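Extracellular matrix-binding protein ebh (Staphylococcus aureus subsp. aureus, PDB 4KJM) probably serves as a cell-surface adhesin that binds components of the host extracellular matrix through a long array of small helical modules. Local coordinates at residues 15-20 / 32-37; 21-24 / 30-33; 80-85 / 108-113; 87-92 / 98-103; 104-109 / 117-122. One frame throughout, in Å; residues are numbered along the deposited sequence.

Contact 1 of 5, residues 15-20 / 32-37; sequences SGTLAS and NAYNQA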
# COMPACT_ATOMS: atom_id res chain seq x y z
N SER A 15 7.52 -7.50 0.80
CA SER A 15 8.37 -6.87 1.78
C SER A 15 7.93 -5.40 2.12
O SER A 15 8.03 -4.97 3.28
CB SER A 15 9.85 -7.05 1.39
OG SER A 15 10.18 -6.33 0.24
N GLY A 16 7.47 -4.63 1.12
CA GLY A 16 7.02 -3.28 1.37
C GLY A 16 5.69 -3.30 2.18
O GLY A 16 5.44 -2.46 3.08
N THR A 17 4.87 -4.30 1.92
CA THR A 17 3.65 -4.46 2.69
C THR A 17 3.96 -4.75 4.14
O THR A 17 3.38 -4.13 5.06
CB THR A 17 2.71 -5.53 2.08
OG1 THR A 17 2.37 -5.17 0.74
CG2 THR A 17 1.46 -5.65 2.91
N LEU A 18 4.90 -5.66 4.37
CA LEU A 18 5.18 -6.12 5.69
C LEU A 18 5.82 -4.99 6.51
O LEU A 18 5.85 -5.06 7.72
CB LEU A 18 6.11 -7.31 5.66
CG LEU A 18 5.56 -8.64 5.14
CD1 LEU A 18 6.55 -9.83 5.22
CD2 LEU A 18 4.26 -8.95 5.81
N ALA A 19 6.43 -4.02 5.84
CA ALA A 19 7.03 -2.89 6.54
C ALA A 19 6.04 -1.70 6.72
O ALA A 19 6.39 -0.69 7.31
CB ALA A 19 8.20 -2.42 5.75
N SER A 20 4.84 -1.80 6.19
CA SER A 20 3.88 -0.72 6.22
C SER A 20 3.12 -0.74 7.58
O SER A 20 2.86 -1.77 8.21
CB SER A 20 2.88 -0.83 5.04
OG SER A 20 1.91 -1.90 5.25
N ASN A 32 -1.67 -12.64 10.04
CA ASN A 32 -1.43 -14.04 9.76
C ASN A 32 -2.03 -14.49 8.43
O ASN A 32 -1.39 -15.21 7.66
CB ASN A 32 -1.97 -14.95 10.89
CG ASN A 32 -1.25 -14.76 12.18
OD1 ASN A 32 -0.18 -14.16 12.23
ND2 ASN A 32 -1.85 -15.22 13.25
N ALA A 33 -3.23 -14.05 8.15
CA ALA A 33 -3.91 -14.39 6.87
C ALA A 33 -3.10 -13.87 5.65
O ALA A 33 -2.99 -14.55 4.64
CB ALA A 33 -5.33 -13.82 6.87
N TYR A 34 -2.52 -12.67 5.74
CA TYR A 34 -1.70 -12.13 4.64
C TYR A 34 -0.43 -12.97 4.51
O TYR A 34 -0.07 -13.41 3.38
CB TYR A 34 -1.39 -10.65 4.85
CG TYR A 34 -0.47 -10.11 3.80
CD1 TYR A 34 -0.94 -9.88 2.49
CD2 TYR A 34 0.85 -9.82 4.07
CE1 TYR A 34 -0.10 -9.37 1.51
CE2 TYR A 34 1.73 -9.39 3.07
CZ TYR A 34 1.23 -9.08 1.82
OH TYR A 34 2.10 -8.67 0.81
N ASN A 35 0.26 -13.22 5.61
CA ASN A 35 1.45 -14.06 5.55
C ASN A 35 1.19 -15.43 4.98
O ASN A 35 1.94 -15.91 4.15
CB ASN A 35 2.06 -14.27 6.95
CG ASN A 35 2.72 -13.01 7.50
OD1 ASN A 35 3.39 -12.32 6.78
ND2 ASN A 35 2.56 -12.76 8.79
N GLN A 36 0.13 -16.07 5.41
CA GLN A 36 -0.19 -17.42 4.92
C GLN A 36 -0.52 -17.42 3.41
O GLN A 36 -0.06 -18.29 2.67
CB GLN A 36 -1.36 -17.95 5.76
CG GLN A 36 -0.87 -18.20 7.17
CD GLN A 36 -1.98 -18.47 8.19
OE1 GLN A 36 -1.81 -18.26 9.41
NE2 GLN A 36 -3.11 -18.95 7.71
N ALA A 37 -1.24 -16.39 2.94
CA ALA A 37 -1.58 -16.25 1.50
C ALA A 37 -0.32 -16.05 0.65
O ALA A 37 -0.19 -16.63 -0.45
CB ALA A 37 -2.55 -15.07 1.26
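Thr17 packs against the phenol end of Tyr34, with Leu18 filling in beside them. Thr17 CB lies 3.4 Å from Tyr34 OH, and the methyl CG2 of Thr17 approaches the ring obliquely, 3.6 Å from Tyr34 CZ. Tyr34 swings out from helix 28-44 with CG anti to the backbone N (chi1 175°), which carries the phenol across to the short helix 14-18. Leu18 makes the apolar contact with the same ring: its methyl CD2 sits at the ring edge, near the plane, 3.8 Å from Tyr34 CE2. That methyl also touches the amide oxygen of Asn35, with CD2 to OD1 at 3.6 Å.

Both segments belong to the FIVAR domain, a small helical module, and the contact ties its short helix 14-18 to the long helix 28-44. Helix 55-71 packs against the same group, its Ala68 and Lys69 touching Tyr34 and Lys69 also touching Thr17, while Phe23 of the next short helix abuts Leu18 and Asn35.

No hydrogen bond crosses between the segments; Thr17 and Ser20 bond within their own stretch of chain. Thr17 OG1 is bonded to the carbonyl of Asp13, one turn back. At the end of helix 14-18, Ser20 OG bonds to Thr17 O at 2.7 Å, in the carbonyl plane and on a lone pair, and Ser20 N shares that acceptor. The same hydroxyl caps Phe23 N, making Ser20 the N-cap of helix 21-24.

Contact 2 of 5, residues 21-24 / 30-33; sequences QNFL and KRNA
One face of the Phe23 ring is covered by the aliphatic part of Arg31, whose CG stands 4.0 Å from the ring centroid and 19° off the ring normal. This is a CH-pi contact, displaced somewhat toward the rim of the ring. Arg31 CB comes in alongside, 3.7 Å from both CE1 and CZ of Phe23. The guanidinium is not stacked on the phenyl group: the two planes are 74° apart, and the carbonyl oxygen of Phe23 lies near the guanidinium plane, at its edge.

Phe23 extends with CG anti to its backbone N, which lays the ring beside the start of the arginine side chain. The backbone oxygen of Phe23 is close to the methylenes as well, 3.1 Å from Arg31 CD. Helix 21-24 is a single short turn of the FIVAR domain, and this packing sets it against the first turn of the long helix 28-44, after the three-residue link 25-27. Leu72 presses on Phe23 from the loop that leads to helix 74-90.

The arginine chain bends about its CG-CD bond (chi3 -51°) and carries its head group back toward the link. There Arg31 NH1 makes a weak hydrogen bond to the carbonyl of Ala26. Leu24 O is farther from the same nitrogen, 3.7 Å from Arg31 NH1, and lies obliquely to the guanidinium.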
# COMPACT_ATOMS: atom_id res chain seq x y z
N GLN A 21 2.72 0.46 8.04
CA GLN A 21 1.97 0.60 9.28
C GLN A 21 0.64 -0.14 9.15
O GLN A 21 0.10 -0.71 10.11
CB GLN A 21 1.76 2.10 9.56
CG GLN A 21 0.99 2.47 10.84
CD GLN A 21 -0.50 2.27 10.69
OE1 GLN A 21 -1.09 2.55 9.65
NE2 GLN A 21 -1.14 1.90 11.78
N ASN A 22 0.09 -0.14 7.94
CA ASN A 22 -1.20 -0.77 7.74
C ASN A 22 -1.16 -2.26 7.98
O ASN A 22 -2.13 -2.86 8.45
CB ASN A 22 -1.72 -0.45 6.32
CG ASN A 22 -3.12 -1.00 6.08
OD1 ASN A 22 -4.08 -0.64 6.81
ND2 ASN A 22 -3.29 -1.77 4.99
N PHE A 23 -0.03 -2.88 7.71
CA PHE A 23 0.19 -4.31 8.10
C PHE A 23 0.55 -4.45 9.58
O PHE A 23 -0.04 -5.26 10.31
CB PHE A 23 1.29 -4.91 7.26
CG PHE A 23 1.65 -6.29 7.71
CD1 PHE A 23 0.91 -7.38 7.29
CD2 PHE A 23 2.71 -6.48 8.56
CE1 PHE A 23 1.27 -8.64 7.74
CE2 PHE A 23 3.03 -7.73 9.06
CZ PHE A 23 2.31 -8.81 8.62
N LEU A 24 1.55 -3.68 10.00
CA LEU A 24 2.16 -3.85 11.31
C LEU A 24 1.12 -3.70 12.44
O LEU A 24 1.16 -4.42 13.38
CB LEU A 24 3.36 -2.91 11.50
CG LEU A 24 4.65 -3.10 10.64
CD1 LEU A 24 5.58 -1.89 10.76
CD2 LEU A 24 5.30 -4.34 11.09
N LYS A 30 -5.37 -10.95 10.89
CA LYS A 30 -5.30 -10.44 9.52
C LYS A 30 -3.83 -10.46 9.05
O LYS A 30 -3.55 -10.70 7.87
CB LYS A 30 -5.95 -9.02 9.45
CG LYS A 30 -7.45 -9.02 9.69
CD LYS A 30 -8.01 -7.62 9.79
CE LYS A 30 -9.54 -7.59 9.72
NZ LYS A 30 -10.06 -8.17 10.95
N ARG A 31 -2.88 -10.18 9.95
CA ARG A 31 -1.48 -10.29 9.58
C ARG A 31 -1.17 -11.72 9.23
O ARG A 31 -0.50 -12.00 8.20
CB ARG A 31 -0.55 -9.81 10.72
CG ARG A 31 -0.72 -8.35 11.05
CD ARG A 31 0.36 -7.83 11.96
NE ARG A 31 0.62 -8.59 13.15
CZ ARG A 31 0.13 -8.33 14.36
NH1 ARG A 31 -0.71 -7.35 14.58
NH2 ARG A 31 0.50 -9.07 15.39
N ASN A 32 -1.67 -12.64 10.04
CA ASN A 32 -1.43 -14.04 9.76
C ASN A 32 -2.03 -14.49 8.43
O ASN A 32 -1.39 -15.21 7.66
CB ASN A 32 -1.97 -14.95 10.89
CG ASN A 32 -1.25 -14.76 12.18
OD1 ASN A 32 -0.18 -14.16 12.23
ND2 ASN A 32 -1.85 -15.22 13.25
N ALA A 33 -3.23 -14.05 8.15
CA ALA A 33 -3.91 -14.39 6.87
C ALA A 33 -3.10 -13.87 5.65
O ALA A 33 -2.99 -14.55 4.64
CB ALA A 33 -5.33 -13.82 6.87

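Contact 3 of 5, residues 80-85 / 108-113; sequences NAKQAA and NGAQRV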
# COMPACT_ATOMS: atom_id res chain seq x y z
N ASN A 80 -8.74 4.68 15.06
CA ASN A 80 -9.57 4.33 16.21
C ASN A 80 -8.86 4.60 17.53
O ASN A 80 -9.45 5.09 18.48
CB ASN A 80 -9.99 2.87 16.15
CG ASN A 80 -11.04 2.60 15.08
OD1 ASN A 80 -11.61 3.51 14.52
ND2 ASN A 80 -11.25 1.32 14.77
N ALA A 81 -7.59 4.23 17.59
CA ALA A 81 -6.75 4.53 18.75
C ALA A 81 -6.55 5.99 19.06
O ALA A 81 -6.62 6.38 20.23
CB ALA A 81 -5.40 3.84 18.61
N LYS A 82 -6.37 6.81 18.03
CA LYS A 82 -6.33 8.24 18.17
C LYS A 82 -7.66 8.80 18.78
O LYS A 82 -7.61 9.59 19.71
CB LYS A 82 -6.07 8.88 16.82
CG LYS A 82 -4.65 8.67 16.28
CD LYS A 82 -4.45 9.44 14.98
CE LYS A 82 -3.06 9.28 14.38
NZ LYS A 82 -2.80 10.25 13.26
N GLN A 83 -8.82 8.39 18.24
CA GLN A 83 -10.11 8.88 18.70
C GLN A 83 -10.38 8.44 20.13
O GLN A 83 -10.87 9.22 20.93
CB GLN A 83 -11.25 8.41 17.81
CG GLN A 83 -12.62 8.91 18.29
CD GLN A 83 -12.72 10.45 18.40
OE1 GLN A 83 -12.88 11.14 17.38
NE2 GLN A 83 -12.59 10.99 19.62
N ALA A 84 -10.01 7.22 20.46
CA ALA A 84 -10.12 6.77 21.85
C ALA A 84 -9.28 7.63 22.80
O ALA A 84 -9.71 7.93 23.95
CB ALA A 84 -9.78 5.29 21.99
N ALA A 85 -8.05 7.98 22.42
CA ALA A 85 -7.19 8.81 23.25
C ALA A 85 -7.82 10.19 23.42
O ALA A 85 -7.85 10.74 24.53
CB ALA A 85 -5.78 8.93 22.64
N ASN A 108 -2.97 12.96 18.04
CA ASN A 108 -3.19 13.18 16.62
C ASN A 108 -1.99 12.92 15.73
O ASN A 108 -2.14 12.64 14.53
CB ASN A 108 -3.70 14.59 16.42
CG ASN A 108 -5.17 14.69 16.74
OD1 ASN A 108 -5.91 13.72 16.64
ND2 ASN A 108 -5.60 15.86 17.07
N GLY A 109 -0.82 13.10 16.34
CA GLY A 109 0.47 12.86 15.70
C GLY A 109 0.97 11.45 15.81
O GLY A 109 2.00 11.16 15.22
N ALA A 110 0.23 10.56 16.50
CA ALA A 110 0.71 9.19 16.76
C ALA A 110 0.89 8.50 15.42
O ALA A 110 -0.01 8.55 14.54
CB ALA A 110 -0.28 8.40 17.60
N GLN A 111 2.06 7.93 15.21
CA GLN A 111 2.34 7.22 13.96
C GLN A 111 2.01 5.72 14.01
O GLN A 111 2.05 5.00 12.97
CB GLN A 111 3.84 7.44 13.60
CG GLN A 111 4.29 8.88 13.65
CD GLN A 111 4.86 9.34 15.02
OE1 GLN A 111 4.53 8.79 16.09
NE2 GLN A 111 5.73 10.39 14.97
N ARG A 112 1.88 5.21 15.24
CA ARG A 112 1.59 3.79 15.51
C ARG A 112 0.52 3.70 16.53
O ARG A 112 0.35 4.60 17.37
CB ARG A 112 2.82 3.00 16.00
CG ARG A 112 3.99 2.79 15.03
CD ARG A 112 3.64 2.06 13.74
NE ARG A 112 3.24 0.70 14.09
CZ ARG A 112 4.04 -0.31 14.32
NH1 ARG A 112 5.36 -0.17 14.22
NH2 ARG A 112 3.51 -1.47 14.73
N VAL A 113 -0.25 2.61 16.49
CA VAL A 113 -1.32 2.37 17.47
C VAL A 113 -0.78 2.48 18.95
O VAL A 113 -1.41 3.13 19.81
CB VAL A 113 -2.03 1.04 17.25
CG1 VAL A 113 -2.86 0.61 18.48
CG2 VAL A 113 -2.88 1.05 16.01
O HOH W 1 -0.18 9.45 12.06
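Lys82 NZ gives a hydrogen bond to the backbone oxygen of Asn108, NZ to O 2.8 Å, and is gripped by other acceptors too. The nitrogen approaches that oxygen from above, 48° out of the carbonyl plane, and so not on a lone pair. A second bond runs from Lys82 NZ to a water at 3.0 Å, and that water donates a hydrogen bond to Ala110 O at 2.6 Å, bridging the lysine to the loop. Thr9 OG1 and Gly5 O of the second subunit also bond to NZ. With four acceptors and three N-H bonds some sharing must occur, so not all four can be full, separate bonds.

The lysine gets there by a straight run. Beyond CG the chain is fully extended, chi2 to chi4 all close to 180°, so it spans from helix 74-90 to the turn that ends helix 97-108. Near its end the chain meets the loop, Lys82 CE lying 3.1 Å from Ala110 O.

At the other end of the contact the packing is apolar and looser: Ala81 CB faces Val113 CG1 at 4.1 Å, where helix 113-127 begins. Ala116 of that helix touches both Ala81 and Ala110, so all three helices of the GA module, a small three-helix bundle, come together around this loop. Arg112, the N-cap residue, turns away and forms a salt bridge with Asp25 of the FIVAR domain.

The buried ammonium group is well surrounded by acceptors from both subunits and a water, consistent with its keeping its charge while it links the inter-helix turn to the second subunit.

Contact 4 of 5, residues 87-92 / 98-103; sequences TAINGA and KQKDAL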
# COMPACT_ATOMS: atom_id res chain seq x y z
N THR A 87 -10.99 11.14 23.11
CA THR A 87 -12.16 11.02 23.94
C THR A 87 -11.76 10.97 25.40
O THR A 87 -12.33 11.68 26.23
CB THR A 87 -12.97 9.77 23.57
OG1 THR A 87 -13.44 9.94 22.24
CG2 THR A 87 -14.15 9.59 24.48
N ALA A 88 -10.77 10.14 25.73
CA ALA A 88 -10.28 10.11 27.13
C ALA A 88 -9.76 11.48 27.62
O ALA A 88 -9.99 11.92 28.79
CB ALA A 88 -9.21 9.05 27.29
N ILE A 89 -9.02 12.14 26.75
CA ILE A 89 -8.44 13.41 27.11
C ILE A 89 -9.59 14.39 27.35
O ILE A 89 -9.61 15.12 28.34
CB ILE A 89 -7.51 13.91 26.02
CG1 ILE A 89 -6.22 13.05 25.98
CG2 ILE A 89 -7.16 15.38 26.23
CD1 ILE A 89 -5.56 13.08 24.61
N ASN A 90 -10.57 14.36 26.47
CA ASN A 90 -11.75 15.23 26.68
C ASN A 90 -12.53 14.95 27.95
O ASN A 90 -13.01 15.88 28.56
CB ASN A 90 -12.64 15.20 25.47
CG ASN A 90 -12.06 16.02 24.36
OD1 ASN A 90 -11.30 16.95 24.61
ND2 ASN A 90 -12.38 15.67 23.14
N GLY A 91 -12.63 13.70 28.35
CA GLY A 91 -13.33 13.35 29.58
C GLY A 91 -12.48 13.44 30.83
O GLY A 91 -12.94 13.11 31.89
N ALA A 92 -11.24 13.91 30.71
CA ALA A 92 -10.37 14.04 31.85
C ALA A 92 -10.57 15.42 32.54
O ALA A 92 -9.84 16.40 32.28
CB ALA A 92 -8.92 13.85 31.43
N LYS A 98 -4.26 23.57 28.75
CA LYS A 98 -2.88 23.41 28.24
C LYS A 98 -2.45 21.94 28.17
O LYS A 98 -1.92 21.48 27.15
CB LYS A 98 -1.95 24.16 29.19
CG LYS A 98 -0.60 24.50 28.61
CD LYS A 98 0.37 24.89 29.71
CE LYS A 98 1.78 25.16 29.18
NZ LYS A 98 2.61 25.91 30.16
N GLN A 99 -2.70 21.20 29.24
CA GLN A 99 -2.41 19.77 29.26
C GLN A 99 -3.24 19.01 28.23
O GLN A 99 -2.71 18.17 27.51
CB GLN A 99 -2.68 19.19 30.64
CG GLN A 99 -1.76 19.73 31.71
CD GLN A 99 -2.25 19.52 33.12
OE1 GLN A 99 -3.46 19.58 33.41
NE2 GLN A 99 -1.29 19.26 34.02
N LYS A 100 -4.54 19.27 28.18
CA LYS A 100 -5.38 18.62 27.18
C LYS A 100 -4.88 18.87 25.75
O LYS A 100 -4.75 17.93 24.97
CB LYS A 100 -6.83 19.09 27.32
CG LYS A 100 -7.59 18.52 28.49
CD LYS A 100 -8.98 19.16 28.54
CE LYS A 100 -9.72 18.88 29.84
NZ LYS A 100 -10.62 17.71 29.74
N ASP A 101 -4.58 20.12 25.43
CA ASP A 101 -4.04 20.48 24.13
C ASP A 101 -2.75 19.73 23.79
O ASP A 101 -2.57 19.23 22.68
CB ASP A 101 -3.78 21.99 24.08
CG ASP A 101 -5.06 22.80 23.96
OD1 ASP A 101 -6.11 22.17 23.67
OD2 ASP A 101 -5.04 24.05 24.16
N ALA A 102 -1.87 19.59 24.76
CA ALA A 102 -0.59 18.94 24.50
C ALA A 102 -0.78 17.46 24.23
O ALA A 102 -0.16 16.89 23.31
CB ALA A 102 0.37 19.13 25.67
N LEU A 103 -1.64 16.84 25.05
CA LEU A 103 -1.96 15.41 24.90
C LEU A 103 -2.70 15.14 23.60
O LEU A 103 -2.48 14.12 22.97
CB LEU A 103 -2.72 14.91 26.13
CG LEU A 103 -1.79 14.74 27.34
CD1 LEU A 103 -2.63 14.71 28.61
CD2 LEU A 103 -0.96 13.47 27.23
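Segments 87-92 and 98-103 come closest at Ile89 and Lys100, with CA atoms 6.0 Å apart, just where helix 74-90 ends and its chain turns off through Gly91 and Ala92. Ile89 points into the interface and divides its two branches. Its CG2 rests on the root of the lysine, 3.9 Å from Lys100 CB, while CD1 reaches the next turn and meets Leu103 CB at 3.7 Å. Ala123 of helix 113-127 touches both Ile89 and Leu103, closing the three-helix core of the GA module at this end of the bundle.

Lys100 lies with CB and CG against Ile89 CG2, then kinks at its last torsion (chi4 -95°), which turns the ammonium group in toward the helix end. NZ bonds to Ile89 O at 3.1 Å, within the carbonyl plane, and to Ala92 O at 3.0 Å, here from well above the plane. Ile89 O also receives the backbone N of Ala92, so this one oxygen serves two donors. Asn90 directs its own amide oxygen to Lys104 NZ, adding a second lysine of helix 97-108 to the same edge.

Ile89 O belongs to the C-terminal end of its helix, where the negative end of the dipole probably favours a positive ammonium group; with Ala92 O, a loop carbonyl, as its other acceptor, Lys100 bonds at and just beyond the end of helix 74-90 from the neighbouring helix.

Contact 5 of 5, residues 104-109 / 117-122; sequences KAQANG and QDVQHN. With ZN (zinc ion), chain I; ZN (zinc ion), chain G; ZN (zinc ion), chain H.
Val119 fits against helix 97-108 with both of its methyls. CG2 meets Gln106 CB at 3.5 Å, and CG1 meets Ala107 CB at 4.0 Å. The valine stands with CG1 anti to its backbone N (chi1 171°), which spreads the two methyls over neighbouring residues of the facing helix. Gln106 adds its amide oxygen at the border, OE1 lying 3.8 Å from Val119 CG2.

Behind this first layer, Ala85 and Ile86 of helix 74-90 touch Ala107, so the small alanine sits where the three helices of the GA module converge.

On other sides of helix 113-127 the side chains turn to metal. Asp118 OD1 binds a zinc ion at 2.3 Å; three waters share that ion, and one of them donates a hydrogen bond to OD2 of Asp118. His121 ND1 holds one zinc ion at 2.3 Å and NE2 another at 2.4 Å, the latter with two waters. Further ligands complete both shells, and Glu125 belongs to the zinc site.

No hydrogen bond crosses between the helices, so their union here rests on close apolar packing; with zinc on each nitrogen, neither is likely to carry a proton, consistent with an imidazolate-like bridge.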
# COMPACT_ATOMS: atom_id res chain seq x y z
N LYS A 104 -3.53 16.08 23.15
CA LYS A 104 -4.28 15.92 21.89
C LYS A 104 -3.33 15.95 20.71
O LYS A 104 -3.47 15.19 19.75
CB LYS A 104 -5.36 17.04 21.69
CG LYS A 104 -6.60 16.83 22.52
CD LYS A 104 -7.74 17.80 22.17
CE LYS A 104 -8.87 17.65 23.16
NZ LYS A 104 -10.01 18.58 22.89
N ALA A 105 -2.37 16.89 20.77
CA ALA A 105 -1.34 16.96 19.78
C ALA A 105 -0.53 15.64 19.67
O ALA A 105 -0.27 15.15 18.58
CB ALA A 105 -0.43 18.12 20.08
N GLN A 106 -0.19 15.04 20.80
CA GLN A 106 0.47 13.72 20.82
C GLN A 106 -0.39 12.63 20.20
O GLN A 106 0.11 11.89 19.38
CB GLN A 106 0.83 13.31 22.23
CG GLN A 106 1.88 14.23 22.84
CD GLN A 106 2.13 13.86 24.31
OE1 GLN A 106 2.08 12.70 24.64
NE2 GLN A 106 2.42 14.82 25.13
N ALA A 107 -1.69 12.58 20.53
CA ALA A 107 -2.57 11.56 19.99
C ALA A 107 -2.71 11.75 18.49
O ALA A 107 -2.59 10.82 17.74
CB ALA A 107 -3.92 11.62 20.67
N ASN A 108 -2.97 12.96 18.04
CA ASN A 108 -3.19 13.18 16.62
C ASN A 108 -1.99 12.92 15.73
O ASN A 108 -2.14 12.64 14.53
CB ASN A 108 -3.70 14.59 16.42
CG ASN A 108 -5.17 14.69 16.74
OD1 ASN A 108 -5.91 13.72 16.64
ND2 ASN A 108 -5.60 15.86 17.07
N GLY A 109 -0.82 13.10 16.34
CA GLY A 109 0.47 12.86 15.70
C GLY A 109 0.97 11.45 15.81
O GLY A 109 2.00 11.16 15.22
N GLN A 117 -2.18 4.75 22.19
CA GLN A 117 -2.53 4.07 23.42
C GLN A 117 -1.74 4.57 24.59
O GLN A 117 -2.28 4.67 25.74
CB GLN A 117 -2.39 2.55 23.26
CG GLN A 117 -3.41 2.01 22.21
CD GLN A 117 -3.40 0.49 22.06
OE1 GLN A 117 -2.39 -0.14 22.20
NE2 GLN A 117 -4.52 -0.05 21.69
N ASP A 118 -0.43 4.82 24.37
CA ASP A 118 0.43 5.43 25.42
C ASP A 118 -0.10 6.80 25.81
O ASP A 118 -0.13 7.18 27.00
CB ASP A 118 1.88 5.56 24.95
CG ASP A 118 2.58 4.23 24.87
OD1 ASP A 118 2.05 3.29 25.43
OD2 ASP A 118 3.68 4.11 24.26
N VAL A 119 -0.49 7.59 24.82
CA VAL A 119 -1.08 8.91 25.15
C VAL A 119 -2.34 8.77 26.02
O VAL A 119 -2.50 9.47 27.03
CB VAL A 119 -1.39 9.70 23.89
CG1 VAL A 119 -2.19 10.96 24.27
CG2 VAL A 119 -0.10 10.02 23.13
N GLN A 120 -3.26 7.89 25.63
CA GLN A 120 -4.44 7.66 26.43
C GLN A 120 -4.07 7.29 27.88
O GLN A 120 -4.64 7.80 28.83
CB GLN A 120 -5.27 6.54 25.84
CG GLN A 120 -6.54 6.33 26.65
CD GLN A 120 -7.54 5.45 25.94
OE1 GLN A 120 -7.46 5.23 24.74
NE2 GLN A 120 -8.51 4.99 26.67
N HIS A 121 -3.15 6.35 28.03
CA HIS A 121 -2.72 5.94 29.38
C HIS A 121 -2.12 7.10 30.18
O HIS A 121 -2.47 7.32 31.33
CB HIS A 121 -1.72 4.79 29.27
CG HIS A 121 -1.12 4.41 30.57
ND1 HIS A 121 -1.69 3.48 31.40
CD2 HIS A 121 -0.03 4.88 31.22
CE1 HIS A 121 -0.97 3.37 32.50
NE2 HIS A 121 0.02 4.23 32.42
N ASN A 122 -1.22 7.85 29.53
CA ASN A 122 -0.60 9.02 30.16
C ASN A 122 -1.60 10.12 30.59
O ASN A 122 -1.49 10.68 31.69
CB ASN A 122 0.52 9.57 29.29
CG ASN A 122 1.66 8.56 29.13
OD1 ASN A 122 1.76 7.59 29.90
ND2 ASN A 122 2.46 8.75 28.12
ZN ZN I . -3.90 2.94 31.16
ZN ZN G . 3.50 1.50 25.09
ZN ZN H . 1.21 4.52 34.43
O HOH W 2 4.75 1.90 23.60
O HOH W 3 2.27 -0.01 24.54
O HOH W 4 4.93 0.79 26.34
O HOH W 5 2.81 5.70 34.13
O HOH W 6 1.82 2.71 35.05

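In the fold
The five contacts fall into two groups along the elongated chain. Contacts 1 and 2 lie in the FIVAR domain, both on helix 28-44; contacts 3, 4 and 5 lie in the GA module. Contacts 1 and 4 are about 35 Å apart between centres, on opposite sides of the chain's centre. Contacts 4 and 5 are buried and share helix 97-108, whereas 1, 2 and 3 are partly buried. The first two have no hydrogen bond between their segments, nor has contact 5; contacts 3 and 4 share helix 74-90, and in both a lysine bonds to backbone carbonyls near a helix end. Contact 3 touches contact 2 through Gln21, Leu24 and Arg112, joining the two modules.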